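Local structure of periplasmic beta-glucosidase (Pseudomonas aeruginosa, 6R5T) at residues Ile20-Arg24 with Tyr292-Pro297; Lys428-Gly434 with Ser498-Leu502; Asn558-Lys562 with Ala650-Gln656; Ala664-Arg668 with Leu698-Ser703. The protein probably hydrolyses terminal, non-reducing beta-D-glucosyl residues with release of beta-D-glucose, as a periplasmic member of glycoside hydrolase family 3. The protein carries 1 engineered substitution. All blocks are in the same frame, centred on the assembly; numbering follows the deposited sequence. Where two conformers were deposited one is given.

Interaction 1: residues Ile20-Arg24 with Tyr292-Pro297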
loop_
_atom_site.group_PDB
_atom_site.type_symbol
_atom_site.label_atom_id
_atom_site.label_comp_id
_atom_site.label_asym_id
_atom_site.label_seq_id
_atom_site.Cartn_x
_atom_site.Cartn_y
_atom_site.Cartn_z
ATOM N N ILE A 20 -21.823 -35.544 -7.405
ATOM C CA ILE A 20 -20.926 -34.558 -8.061
ATOM C C ILE A 20 -21.749 -33.593 -8.909
ATOM O O ILE A 20 -21.391 -32.375 -8.939
ATOM C CB ILE A 20 -19.856 -35.289 -8.866
ATOM C CG1 ILE A 20 -18.940 -36.048 -7.903
ATOM C CG2 ILE A 20 -19.117 -34.294 -9.771
ATOM C CD1 ILE A 20 -18.039 -37.063 -8.578
ATOM N N GLY A 21 -22.844 -34.040 -9.534
ATOM C CA GLY A 21 -23.707 -33.120 -10.301
ATOM C C GLY A 21 -24.231 -31.972 -9.445
ATOM O O GLY A 21 -24.407 -30.864 -9.933
ATOM N N GLN A 22 -24.522 -32.236 -8.189
ATOM C CA GLN A 22 -25.048 -31.221 -7.247
ATOM C C GLN A 22 -24.049 -30.079 -7.056
ATOM O O GLN A 22 -24.511 -28.964 -6.717
ATOM C CB GLN A 22 -25.394 -31.826 -5.906
ATOM C CG GLN A 22 -26.668 -32.696 -6.027
ATOM C CD GLN A 22 -27.839 -31.867 -6.473
ATOM O OE1 GLN A 22 -28.229 -30.930 -5.766
ATOM N NE2 GLN A 22 -28.376 -32.160 -7.655
ATOM N N LEU A 23 -22.775 -30.334 -7.304
ATOM C CA LEU A 23 -21.715 -29.340 -6.990
ATOM C C LEU A 23 -21.539 -28.384 -8.165
ATOM O O LEU A 23 -20.740 -27.428 -8.040
ATOM C CB LEU A 23 -20.413 -30.060 -6.661
ATOM C CG LEU A 23 -20.525 -31.200 -5.640
ATOM C CD1 LEU A 23 -19.159 -31.749 -5.361
ATOM C CD2 LEU A 23 -21.242 -30.751 -4.362
ATOM N N ARG A 24 -22.261 -28.582 -9.256
ATOM C CA ARG A 24 -22.013 -27.821 -10.487
ATOM C C ARG A 24 -22.943 -26.628 -10.554
ATOM O O ARG A 24 -24.176 -26.807 -10.555
ATOM C CB ARG A 24 -22.230 -28.732 -11.685
ATOM C CG ARG A 24 -21.830 -28.092 -12.984
ATOM C CD ARG A 24 -21.863 -29.123 -14.081
ATOM N NE ARG A 24 -21.586 -28.549 -15.376
ATOM C CZ ARG A 24 -22.219 -28.846 -16.502
ATOM N NH1 ARG A 24 -23.200 -29.724 -16.489
ATOM N NH2 ARG A 24 -21.880 -28.260 -17.641
ATOM N N TYR A 292 -14.896 -29.690 -11.324
ATOM C CA TYR A 292 -15.340 -30.723 -10.367
ATOM C C TYR A 292 -15.953 -31.910 -11.142
ATOM O O TYR A 292 -15.618 -33.064 -10.849
ATOM C CB TYR A 292 -16.338 -30.195 -9.347
ATOM C CG TYR A 292 -15.748 -29.492 -8.146
ATOM C CD1 TYR A 292 -14.483 -28.921 -8.190
ATOM C CD2 TYR A 292 -16.488 -29.340 -6.997
ATOM C CE1 TYR A 292 -13.952 -28.296 -7.070
ATOM C CE2 TYR A 292 -15.975 -28.709 -5.872
ATOM C CZ TYR A 292 -14.693 -28.214 -5.906
ATOM O OH TYR A 292 -14.165 -27.581 -4.825
ATOM N N SER A 293 -16.856 -31.631 -12.070
ATOM C CA SER A 293 -17.497 -32.707 -12.853
ATOM C C SER A 293 -16.460 -33.440 -13.696
ATOM O O SER A 293 -16.616 -34.645 -13.917
ATOM C CB SER A 293 -18.574 -32.143 -13.702
ATOM O OG SER A 293 -19.664 -31.705 -12.892
ATOM N N THR A 294 -15.429 -32.755 -14.176
ATOM C CA THR A 294 -14.410 -33.361 -15.072
ATOM C C THR A 294 -13.470 -34.255 -14.261
ATOM O O THR A 294 -13.047 -35.301 -14.758
ATOM C CB THR A 294 -13.635 -32.271 -15.822
ATOM O OG1 THR A 294 -14.565 -31.445 -16.533
ATOM C CG2 THR A 294 -12.558 -32.834 -16.732
ATOM N N TRP A 295 -13.094 -33.866 -13.037
ATOM C CA TRP A 295 -11.941 -34.485 -12.360
ATOM C C TRP A 295 -12.290 -35.204 -11.067
ATOM O O TRP A 295 -11.474 -36.016 -10.646
ATOM C CB TRP A 295 -10.832 -33.446 -12.087
ATOM C CG TRP A 295 -10.277 -32.961 -13.367
ATOM C CD1 TRP A 295 -10.503 -31.757 -13.937
ATOM C CD2 TRP A 295 -9.429 -33.683 -14.282
ATOM N NE1 TRP A 295 -9.805 -31.648 -15.100
ATOM C CE2 TRP A 295 -9.155 -32.812 -15.354
ATOM C CE3 TRP A 295 -8.846 -34.953 -14.287
ATOM C CZ2 TRP A 295 -8.355 -33.175 -16.445
ATOM C CZ3 TRP A 295 -8.041 -35.303 -15.368
ATOM C CH2 TRP A 295 -7.812 -34.428 -16.422
ATOM N N LEU A 296 -13.388 -34.937 -10.383
ATOM C CA LEU A 296 -13.593 -35.584 -9.063
ATOM C C LEU A 296 -13.657 -37.112 -9.187
ATOM O O LEU A 296 -13.134 -37.764 -8.296
ATOM C CB LEU A 296 -14.838 -35.041 -8.348
ATOM C CG LEU A 296 -14.676 -33.616 -7.764
ATOM C CD1 LEU A 296 -15.983 -33.113 -7.227
ATOM C CD2 LEU A 296 -13.600 -33.534 -6.700
ATOM N N PRO A 297 -14.306 -37.686 -10.218
ATOM C CA PRO A 297 -14.346 -39.162 -10.300
ATOM C C PRO A 297 -12.946 -39.777 -10.408
ATOM O O PRO A 297 -12.655 -40.765 -9.643
ATOM C CB PRO A 297 -15.227 -39.425 -11.539
ATOM C CG PRO A 297 -16.084 -38.160 -11.655
ATOM C CD PRO A 297 -15.126 -37.047 -11.244
HETATM O O HOH W 1 -19.576 -30.765 -10.375
#

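Interaction 2: residues Lys428-Gly434 with Ser498-Leu502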
loop_
_atom_site.group_PDB
_atom_site.type_symbol
_atom_site.label_atom_id
_atom_site.label_comp_id
_atom_site.label_asym_id
_atom_site.label_seq_id
_atom_site.Cartn_x
_atom_site.Cartn_y
_atom_site.Cartn_z
ATOM N N LYS A 428 -24.071 19.268 -22.342
ATOM C CA LYS A 428 -23.236 18.148 -21.879
ATOM C C LYS A 428 -21.917 18.663 -21.315
ATOM O O LYS A 428 -21.434 18.084 -20.277
ATOM C CB LYS A 428 -22.983 17.169 -23.006
ATOM C CG LYS A 428 -22.420 15.865 -22.501
ATOM C CD LYS A 428 -22.308 14.856 -23.540
ATOM C CE LYS A 428 -21.649 13.620 -22.989
ATOM N NZ LYS A 428 -21.955 12.466 -23.844
ATOM N N GLY A 429 -21.246 19.612 -21.982
ATOM C CA GLY A 429 -20.048 20.236 -21.398
ATOM C C GLY A 429 -18.756 19.524 -21.677
ATOM O O GLY A 429 -17.786 20.154 -22.017
ATOM N N ALA A 430 -18.727 18.201 -21.462
ATOM C CA ALA A 430 -17.555 17.379 -21.707
ATOM C C ALA A 430 -18.052 15.944 -21.817
ATOM O O ALA A 430 -19.052 15.628 -21.244
ATOM C CB ALA A 430 -16.554 17.510 -20.591
ATOM N N ASN A 431 -17.264 15.121 -22.467
ATOM C CA ASN A 431 -17.441 13.669 -22.364
ATOM C C ASN A 431 -16.899 13.233 -20.994
ATOM O O ASN A 431 -16.138 13.992 -20.349
ATOM C CB ASN A 431 -16.714 12.973 -23.514
ATOM C CG ASN A 431 -17.480 13.078 -24.816
ATOM O OD1 ASN A 431 -18.696 12.931 -24.843
ATOM N ND2 ASN A 431 -16.714 13.327 -25.857
ATOM N N VAL A 432 -17.255 12.031 -20.565
ATOM C CA VAL A 432 -16.851 11.549 -19.212
ATOM C C VAL A 432 -15.331 11.534 -19.108
ATOM O O VAL A 432 -14.764 11.731 -18.018
ATOM C CB VAL A 432 -17.452 10.190 -18.843
ATOM C CG1 VAL A 432 -18.946 10.220 -18.748
ATOM C CG2 VAL A 432 -17.037 9.074 -19.737
ATOM N N SER A 433 -14.645 11.262 -20.214
ATOM C CA SER A 433 -13.180 11.329 -20.318
ATOM C C SER A 433 -12.814 11.980 -21.646
ATOM O O SER A 433 -13.523 11.777 -22.609
ATOM C CB SER A 433 -12.537 9.972 -20.180
ATOM O OG SER A 433 -11.106 10.065 -20.226
ATOM N N GLY A 434 -11.716 12.706 -21.654
ATOM C CA GLY A 434 -11.103 13.238 -22.877
ATOM C C GLY A 434 -9.974 12.375 -23.345
ATOM O O GLY A 434 -9.350 12.707 -24.380
ATOM N N SER A 498 -11.200 15.921 -18.408
ATOM C CA SER A 498 -12.096 16.628 -19.369
ATOM C C SER A 498 -13.136 17.403 -18.562
ATOM O O SER A 498 -13.542 18.543 -18.945
ATOM C CB SER A 498 -12.760 15.721 -20.342
ATOM O OG SER A 498 -13.476 14.698 -19.635
ATOM N N GLN A 499 -13.624 16.792 -17.483
ATOM C CA GLN A 499 -14.641 17.419 -16.631
ATOM C C GLN A 499 -14.027 18.508 -15.731
ATOM O O GLN A 499 -14.736 19.458 -15.392
ATOM C CB GLN A 499 -15.366 16.335 -15.862
ATOM C CG GLN A 499 -16.159 15.384 -16.747
ATOM C CD GLN A 499 -16.762 14.303 -15.886
ATOM O OE1 GLN A 499 -17.578 14.653 -15.030
ATOM N NE2 GLN A 499 -16.357 13.043 -16.067
ATOM N N ARG A 500 -12.792 18.333 -15.250
ATOM C CA ARG A 500 -12.167 19.398 -14.409
ATOM C C ARG A 500 -11.909 20.629 -15.278
ATOM O O ARG A 500 -12.078 21.747 -14.772
ATOM C CB ARG A 500 -10.859 18.929 -13.770
ATOM C CG ARG A 500 -11.105 17.861 -12.730
ATOM C CD ARG A 500 -9.908 17.491 -11.857
ATOM N NE ARG A 500 -9.038 16.671 -12.630
ATOM C CZ ARG A 500 -7.932 17.088 -13.220
ATOM N NH1 ARG A 500 -7.514 18.322 -13.010
ATOM N NH2 ARG A 500 -7.224 16.248 -13.949
ATOM N N ARG A 501 -11.585 20.430 -16.551
ATOM C CA ARG A 501 -11.418 21.583 -17.480
ATOM C C ARG A 501 -12.756 22.323 -17.571
ATOM O O ARG A 501 -12.776 23.591 -17.535
ATOM C CB ARG A 501 -10.981 21.045 -18.838
ATOM C CG ARG A 501 -10.656 22.147 -19.829
ATOM C CD ARG A 501 -10.139 21.486 -21.095
ATOM N NE ARG A 501 -9.861 22.520 -22.085
ATOM C CZ ARG A 501 -9.700 22.293 -23.389
ATOM N NH1 ARG A 501 -9.854 21.079 -23.886
ATOM N NH2 ARG A 501 -9.460 23.311 -24.197
ATOM N N LEU A 502 -13.845 21.591 -17.722
ATOM C CA LEU A 502 -15.231 22.137 -17.735
ATOM C C LEU A 502 -15.491 22.944 -16.460
ATOM O O LEU A 502 -15.988 24.094 -16.498
ATOM C CB LEU A 502 -16.237 20.988 -17.931
ATOM C CG LEU A 502 -17.706 21.321 -17.754
ATOM C CD1 LEU A 502 -18.141 22.298 -18.839
ATOM C CD2 LEU A 502 -18.526 20.047 -17.788
HETATM O O HOH W 2 -10.120 13.391 -19.439
#

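Interaction 3: residues Asn558-Lys562 with Ala650-Gln656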
loop_
_atom_site.group_PDB
_atom_site.type_symbol
_atom_site.label_atom_id
_atom_site.label_comp_id
_atom_site.label_asym_id
_atom_site.label_seq_id
_atom_site.Cartn_x
_atom_site.Cartn_y
_atom_site.Cartn_z
ATOM N N ASN A 558 -33.384 17.454 4.015
ATOM C CA ASN A 558 -32.154 18.061 4.541
ATOM C C ASN A 558 -31.057 16.992 4.470
ATOM O O ASN A 558 -31.131 15.996 5.154
ATOM C CB ASN A 558 -32.374 18.541 5.964
ATOM C CG ASN A 558 -31.284 19.426 6.460
ATOM O OD1 ASN A 558 -30.196 19.444 5.886
ATOM N ND2 ASN A 558 -31.520 20.088 7.601
ATOM N N PRO A 559 -29.959 17.214 3.731
ATOM C CA PRO A 559 -28.947 16.158 3.635
ATOM C C PRO A 559 -28.485 15.663 5.013
ATOM O O PRO A 559 -28.162 16.444 5.935
ATOM C CB PRO A 559 -27.828 16.779 2.828
ATOM C CG PRO A 559 -28.182 18.211 2.583
ATOM C CD PRO A 559 -29.618 18.432 2.993
ATOM N N SER A 560 -28.388 14.341 5.120
ATOM C CA SER A 560 -28.086 13.660 6.403
ATOM C C SER A 560 -26.996 12.604 6.213
ATOM O O SER A 560 -26.590 11.987 7.234
ATOM C CB SER A 560 -29.320 13.055 7.014
ATOM O OG SER A 560 -29.994 12.232 6.083
ATOM N N GLY A 561 -26.512 12.409 4.999
ATOM C CA GLY A 561 -25.511 11.364 4.753
ATOM C C GLY A 561 -24.186 11.766 5.363
ATOM O O GLY A 561 -23.856 12.971 5.464
ATOM N N LYS A 562 -23.415 10.761 5.786
ATOM C CA LYS A 562 -22.049 10.972 6.280
ATOM C C LYS A 562 -21.138 9.925 5.690
ATOM O O LYS A 562 -21.522 8.761 5.575
ATOM C CB LYS A 562 -22.044 10.966 7.819
ATOM C CG LYS A 562 -22.577 12.309 8.388
ATOM C CD LYS A 562 -22.514 12.383 9.843
ATOM C CE LYS A 562 -22.957 13.726 10.395
ATOM N NZ LYS A 562 -21.890 14.760 10.235
ATOM N N ALA A 650 -35.501 21.404 10.064
ATOM C CA ALA A 650 -35.472 20.030 10.549
ATOM C C ALA A 650 -34.362 19.284 9.812
ATOM O O ALA A 650 -34.118 19.541 8.650
ATOM C CB ALA A 650 -36.805 19.373 10.328
ATOM N N GLY A 651 -33.735 18.343 10.485
ATOM C CA GLY A 651 -32.771 17.473 9.793
ATOM C C GLY A 651 -32.213 16.437 10.725
ATOM O O GLY A 651 -32.305 16.570 11.966
ATOM N N ALA A 652 -31.541 15.470 10.120
ATOM C CA ALA A 652 -30.860 14.422 10.878
ATOM C C ALA A 652 -29.343 14.640 10.821
ATOM O O ALA A 652 -28.813 15.260 9.873
ATOM C CB ALA A 652 -31.257 13.071 10.340
ATOM N N THR A 653 -28.710 14.099 11.848
ATOM C CA THR A 653 -27.247 13.926 11.888
ATOM C C THR A 653 -26.960 12.604 12.584
ATOM O O THR A 653 -27.892 11.854 12.957
ATOM C CB THR A 653 -26.551 15.111 12.555
ATOM O OG1 THR A 653 -25.134 14.943 12.396
ATOM C CG2 THR A 653 -26.834 15.207 14.032
ATOM N N VAL A 654 -25.690 12.255 12.629
ATOM C CA VAL A 654 -25.273 10.952 13.191
ATOM C C VAL A 654 -24.282 11.245 14.317
ATOM O O VAL A 654 -23.163 11.786 14.032
ATOM C CB VAL A 654 -24.636 10.045 12.142
ATOM C CG1 VAL A 654 -24.286 8.691 12.765
ATOM C CG2 VAL A 654 -25.548 9.899 10.909
ATOM N N VAL A 655 -24.642 10.881 15.534
ATOM C CA VAL A 655 -23.746 10.998 16.699
ATOM C C VAL A 655 -22.886 9.752 16.749
ATOM O O VAL A 655 -23.441 8.624 16.710
ATOM C CB VAL A 655 -24.519 11.190 18.000
ATOM C CG1 VAL A 655 -23.553 11.367 19.153
ATOM C CG2 VAL A 655 -25.437 12.397 17.897
ATOM N N GLN A 656 -21.576 9.946 16.735
ATOM C CA GLN A 656 -20.622 8.827 16.628
ATOM C C GLN A 656 -19.849 8.681 17.939
ATOM O O GLN A 656 -19.431 9.697 18.483
ATOM C CB GLN A 656 -19.656 9.099 15.471
ATOM C CG GLN A 656 -20.425 9.231 14.164
ATOM C CD GLN A 656 -19.766 10.149 13.162
ATOM O OE1 GLN A 656 -18.544 10.066 12.942
ATOM N NE2 GLN A 656 -20.572 10.961 12.477
HETATM O O HOH W 3 -32.499 14.975 7.310
HETATM O O HOH W 4 -29.630 17.247 8.143
HETATM O O HOH W 5 -26.459 15.974 8.652
HETATM O O HOH W 6 -23.816 16.926 11.604
#

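Interaction 4: residues Ala664-Arg668 with Leu698-Ser703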
loop_
_atom_site.group_PDB
_atom_site.type_symbol
_atom_site.label_atom_id
_atom_site.label_comp_id
_atom_site.label_asym_id
_atom_site.label_seq_id
_atom_site.Cartn_x
_atom_site.Cartn_y
_atom_site.Cartn_z
ATOM N N ALA A 664 -1.557 -0.507 25.588
ATOM C CA ALA A 664 -1.940 -1.893 25.295
ATOM C C ALA A 664 -0.717 -2.701 24.895
ATOM O O ALA A 664 0.329 -2.115 24.610
ATOM C CB ALA A 664 -3.018 -1.955 24.238
ATOM N N SER A 665 -0.877 -4.005 24.849
ATOM C CA SER A 665 0.219 -4.943 24.486
ATOM C C SER A 665 0.494 -4.924 22.977
ATOM O O SER A 665 1.498 -5.531 22.572
ATOM C CB SER A 665 -0.071 -6.348 24.972
ATOM O OG SER A 665 -1.263 -6.857 24.399
ATOM N N LEU A 666 -0.417 -4.357 22.194
ATOM C CA LEU A 666 -0.201 -3.975 20.774
ATOM C C LEU A 666 -0.475 -2.462 20.705
ATOM O O LEU A 666 -1.345 -1.970 21.425
ATOM C CB LEU A 666 -1.217 -4.642 19.821
ATOM C CG LEU A 666 -1.077 -6.093 19.413
ATOM C CD1 LEU A 666 -1.918 -6.378 18.202
ATOM C CD2 LEU A 666 0.347 -6.463 19.101
ATOM N N SER A 667 0.099 -1.774 19.712
ATOM C CA SER A 667 -0.270 -0.382 19.390
ATOM C C SER A 667 -1.692 -0.377 18.812
ATOM O O SER A 667 -1.927 -1.066 17.805
ATOM C CB SER A 667 0.711 0.164 18.381
ATOM O OG SER A 667 0.469 1.547 18.186
ATOM N N ARG A 668 -2.636 0.264 19.487
ATOM C CA ARG A 668 -4.056 0.243 19.066
ATOM C C ARG A 668 -4.384 1.560 18.372
ATOM O O ARG A 668 -3.746 2.591 18.559
ATOM C CB ARG A 668 -4.951 -0.099 20.255
ATOM C CG ARG A 668 -4.650 -1.519 20.748
ATOM C CD ARG A 668 -5.731 -2.181 21.525
ATOM N NE ARG A 668 -6.980 -2.201 20.783
ATOM C CZ ARG A 668 -8.180 -2.230 21.325
ATOM N NH1 ARG A 668 -8.384 -2.237 22.646
ATOM N NH2 ARG A 668 -9.237 -2.285 20.526
ATOM N N LEU A 698 -14.122 -3.479 24.203
ATOM C CA LEU A 698 -12.757 -3.086 24.608
ATOM C C LEU A 698 -11.708 -4.129 24.216
ATOM O O LEU A 698 -10.523 -3.873 24.343
ATOM C CB LEU A 698 -12.731 -2.892 26.127
ATOM C CG LEU A 698 -13.871 -2.076 26.743
ATOM C CD1 LEU A 698 -13.712 -2.019 28.261
ATOM C CD2 LEU A 698 -13.964 -0.686 26.146
ATOM N N LYS A 699 -12.110 -5.299 23.722
ATOM C CA LYS A 699 -11.154 -6.386 23.480
ATOM C C LYS A 699 -10.493 -6.244 22.099
ATOM O O LYS A 699 -11.028 -5.621 21.192
ATOM C CB LYS A 699 -11.904 -7.717 23.483
ATOM C CG LYS A 699 -12.544 -8.063 24.807
ATOM C CD LYS A 699 -12.716 -9.537 25.045
ATOM C CE LYS A 699 -13.028 -9.802 26.507
ATOM N NZ LYS A 699 -13.175 -11.246 26.804
ATOM N N PHE A 700 -9.344 -6.831 21.986
ATOM C CA PHE A 700 -8.561 -6.881 20.750
ATOM C C PHE A 700 -7.772 -8.180 20.748
ATOM O O PHE A 700 -7.478 -8.808 21.814
ATOM C CB PHE A 700 -7.629 -5.673 20.649
ATOM C CG PHE A 700 -6.519 -5.659 21.651
ATOM C CD1 PHE A 700 -6.736 -5.271 22.976
ATOM C CD2 PHE A 700 -5.235 -6.036 21.285
ATOM C CE1 PHE A 700 -5.705 -5.290 23.908
ATOM C CE2 PHE A 700 -4.205 -6.024 22.203
ATOM C CZ PHE A 700 -4.440 -5.669 23.524
ATOM N N TYR A 701 -7.364 -8.546 19.548
ATOM C CA TYR A 701 -6.454 -9.687 19.325
ATOM C C TYR A 701 -5.021 -9.238 19.512
ATOM O O TYR A 701 -4.516 -8.318 18.800
ATOM C CB TYR A 701 -6.646 -10.305 17.941
ATOM C CG TYR A 701 -7.978 -10.984 17.777
ATOM C CD1 TYR A 701 -8.171 -12.267 18.257
ATOM C CD2 TYR A 701 -9.055 -10.301 17.242
ATOM C CE1 TYR A 701 -9.403 -12.885 18.136
ATOM C CE2 TYR A 701 -10.297 -10.899 17.144
ATOM C CZ TYR A 701 -10.454 -12.204 17.570
ATOM O OH TYR A 701 -11.671 -12.812 17.445
ATOM N N ASP A 702 -4.311 -9.871 20.439
ATOM C CA ASP A 702 -2.890 -9.546 20.661
ATOM C C ASP A 702 -2.004 -10.339 19.693
ATOM O O ASP A 702 -2.532 -10.938 18.716
ATOM C CB ASP A 702 -2.527 -9.722 22.140
ATOM C CG ASP A 702 -2.398 -11.165 22.578
ATOM O OD1 ASP A 702 -2.494 -12.060 21.720
ATOM O OD2 ASP A 702 -2.162 -11.381 23.790
ATOM N N SER A 703 -0.686 -10.277 19.883
ATOM C CA SER A 703 0.291 -10.874 18.936
ATOM C C SER A 703 0.070 -12.389 18.831
ATOM O O SER A 703 0.403 -12.950 17.783
ATOM C CB SER A 703 1.724 -10.593 19.318
ATOM O OG SER A 703 1.991 -9.220 19.213
HETATM O O HOH W 7 0.829 -8.390 21.798
HETATM O O HOH W 8 -0.790 -9.453 25.035
HETATM O O HOH W 9 -11.659 -2.651 21.330
#

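Interaction 1: residues Ile20-Arg24 with Tyr292-Pro297
Ser293 OG and the backbone oxygen of Ile20 are joined through one ordered water, the polar link of an otherwise apolar contact. The water lies 2.7 Å from Ser293 OG and donates a proton to Ile20 O at 2.8 Å, an oxygen that also accepts the backbone N-H of Leu23. Serine suits this position because its short hydroxyl can hydrogen-bond the water while staying close to the backbone. Ser293 OG also touches the aliphatic chain of Arg24, 3.6 Å from Arg24 CD. That chain runs extended, with CG anti to the backbone N (chi1 -173°), and carries its charged end past the serine to salt bridges with Asp290 and Asp40.

Next to this link, Ile20 uses its two branches separately. CG2 rests against the backbone at Ser293 CA, while the longer arm ends in CD1, which touches Leu296 CB at 3.8 Å and Pro297 CG at 3.8 Å. Branching thus lets one residue meet the helix at two places. The Leu23 side chain crosses those of Leu296 and Tyr292 at about a right angle, its CD1 meeting Leu296 CD1 at 3.9 Å and Tyr292 CD2 at 4.0 Å. The tyrosine hydroxyl is hydrogen-bonded to Val283 O.

In the TIM-barrel-type N-terminal domain, this contact packs the C-terminal end of helix 16-22 against helix 291-301, on the outside of the barrel. Helix 16-22 leads into strand 24-26, and helix 291-301 follows strand 286-287, the adjacent parallel strand, with Leu23 bonded to Asn286 through the backbone. Helix 307-323 presses on Leu23 and Leu296, and helix 271-281 packs against Tyr292.

Interaction 2: residues Lys428-Gly434 with Ser498-Leu502
Ser498 and Gln499 reach from the first turn of helix 497-508 to successive carbonyls of the loop that follows strand 423-427, within the alpha/beta C-terminal domain of the family 3 fold. Being neighbours on a helix, their side chains leave in different directions, and each takes its own carbonyl. Ser498 OG stands between its backbone N and carbonyl carbon (chi1 55°), and from there it donates to Asn431 O over 2.8 Å, tilted out of that carbonyl's plane. Gln499 is long enough to pass alongside the loop: its chain runs extended beyond CG, and NE2 donates to Val432 O at 2.8 Å with a fairly straight N-H (156°), the acceptor lying close to the plane of the glutamine amide. The other end of this amide accepts from Gly478 N, which fixes its rotation.

Further along the helix the contact turns apolar. Leu502, with CG anti to the backbone N, spreads both methyls against Gly429, CD1 approaching CA at 3.8 Å. Glycine belongs there on two counts: its phi is positive, and a beta carbon would collide with Leu502 CD2. Ala430, small enough to come close to the helix backbone, puts its CB 3.6 Å from Ser498 O. Leu460 of helix 456-468 also packs on Leu502. At the helix start a single water accepts from two backbone amides, Ser498 N at 2.9 Å and Gly434 N at 2.8 Å.

Interaction 3: residues Asn558-Lys562 with Ala650-Gln656
Lys562 slides its aliphatic chain past Val654 in the opposite direction and crosses Gln656 obliquely, with Lys562 CD 3.9 Å from Val654 CB and 3.6 Å from Gln656 NE2. The surface it meets is strand 651-660 of the fibronectin type III-like domain, which a loop of the preceding alpha/beta domain follows in nearly the same direction, 10° apart. Lysine suits the place because its methylenes can pack on a valine while the amine is carried onward. The chain is straight until a bend at chi4 (-78°) turns NZ to Gly613 O and Leu720 O. A further partner is a water that accepts from Lys562 NZ at 3.2 Å and is hydrogen-bonded to Thr653 OG1. Several oxygens thus surround the buried amine, whereas the neighbouring Val654 N is covered without any partner.

Nearer the start of the strand, waters link the two backbones. One molecule donates to Asn558 O at 2.7 Å and accepts from Ala652 N at 3.0 Å; others sit between Pro559 O and Ala652 O. Ser560 and Ala652 are small enough for Ser560 CB to approach Ala652 CB to 3.8 Å. Met680 of the adjacent strand 672-681 also touches Ala652.

Gly651 suits its place beside the asparagine amide, since a beta carbon there would strike it. Asn558 OD1 is held by Tyr616 N, and on the other side of the amide Asn558 ND2 donates to Ala650 O at 2.9 Å, nearly straight (166°) but from above the carbonyl plane.

Interaction 4: residues Ala664-Arg668 with Leu698-Ser703
Two torsions bring Arg668 and Phe700 together: the arginine chain bends at chi3 (55°), and the phenyl group stands between its own backbone N and carbonyl carbon (chi1 68°). In this part of the fibronectin type III-like domain, the loop linking strands 651-660 and 672-681 meets the short hairpin strand 700-701. Arg668 CD sits over one face of the ring as a CH-pi contact, 3.6 Å from its centroid. The guanidinium continues past the ring, its plane 19° from that of the phenyl, and is centred over Phe700 CB.

Arginine suits the site because its CD methylene covers one face of the ring while its nitrogens serve acidic neighbours, forming salt bridges with Glu672 and with Asp661, a magnesium ligand. Arg668 NH1 also makes a weak hydrogen bond to Leu698 O at 3.2 Å. The arginine thus links the hairpin to the surroundings of the metal.

Ala664 CB approaches the ring at Phe700 CZ (4.0 Å). Leu666 brings CB near the ring and lays CD1 3.3 Å from Tyr701 O; Val229 of the second subunit packs on this leucine, so the contact borders the dimer interface. Three waters also bridge the segments. One joins Ser665 O to Ser703 N; another, in one conformer of Ser665, joins its OG to Asp702 OD2, which also pairs with Arg706. The third accepts from Arg668 NH2 at 2.6 Å, in the guanidinium plane, and lies 3.0 Å from Lys699 O, to which it may donate.

How the interactions relate
From the N terminus the four contacts follow in series, each closing before the next opens, with none nested or crossed. Interaction 1 closes the longest loop, 267 residues, bringing the start of the barrel domain against one of its late helices. Interaction 2 closes 63 residues inside the alpha/beta domain. Interaction 3 spans 87 residues and joins that domain to the fibronectin type III-like one, so it alone of the four connects two domains. Interaction 4 closes 29 residues within the latter, near magnesium and the second subunit. Interaction 1 lies remote, about 52 Å from interaction 3 between centres, while interactions 3 and 4 approach to about 14 Å between nearest atoms.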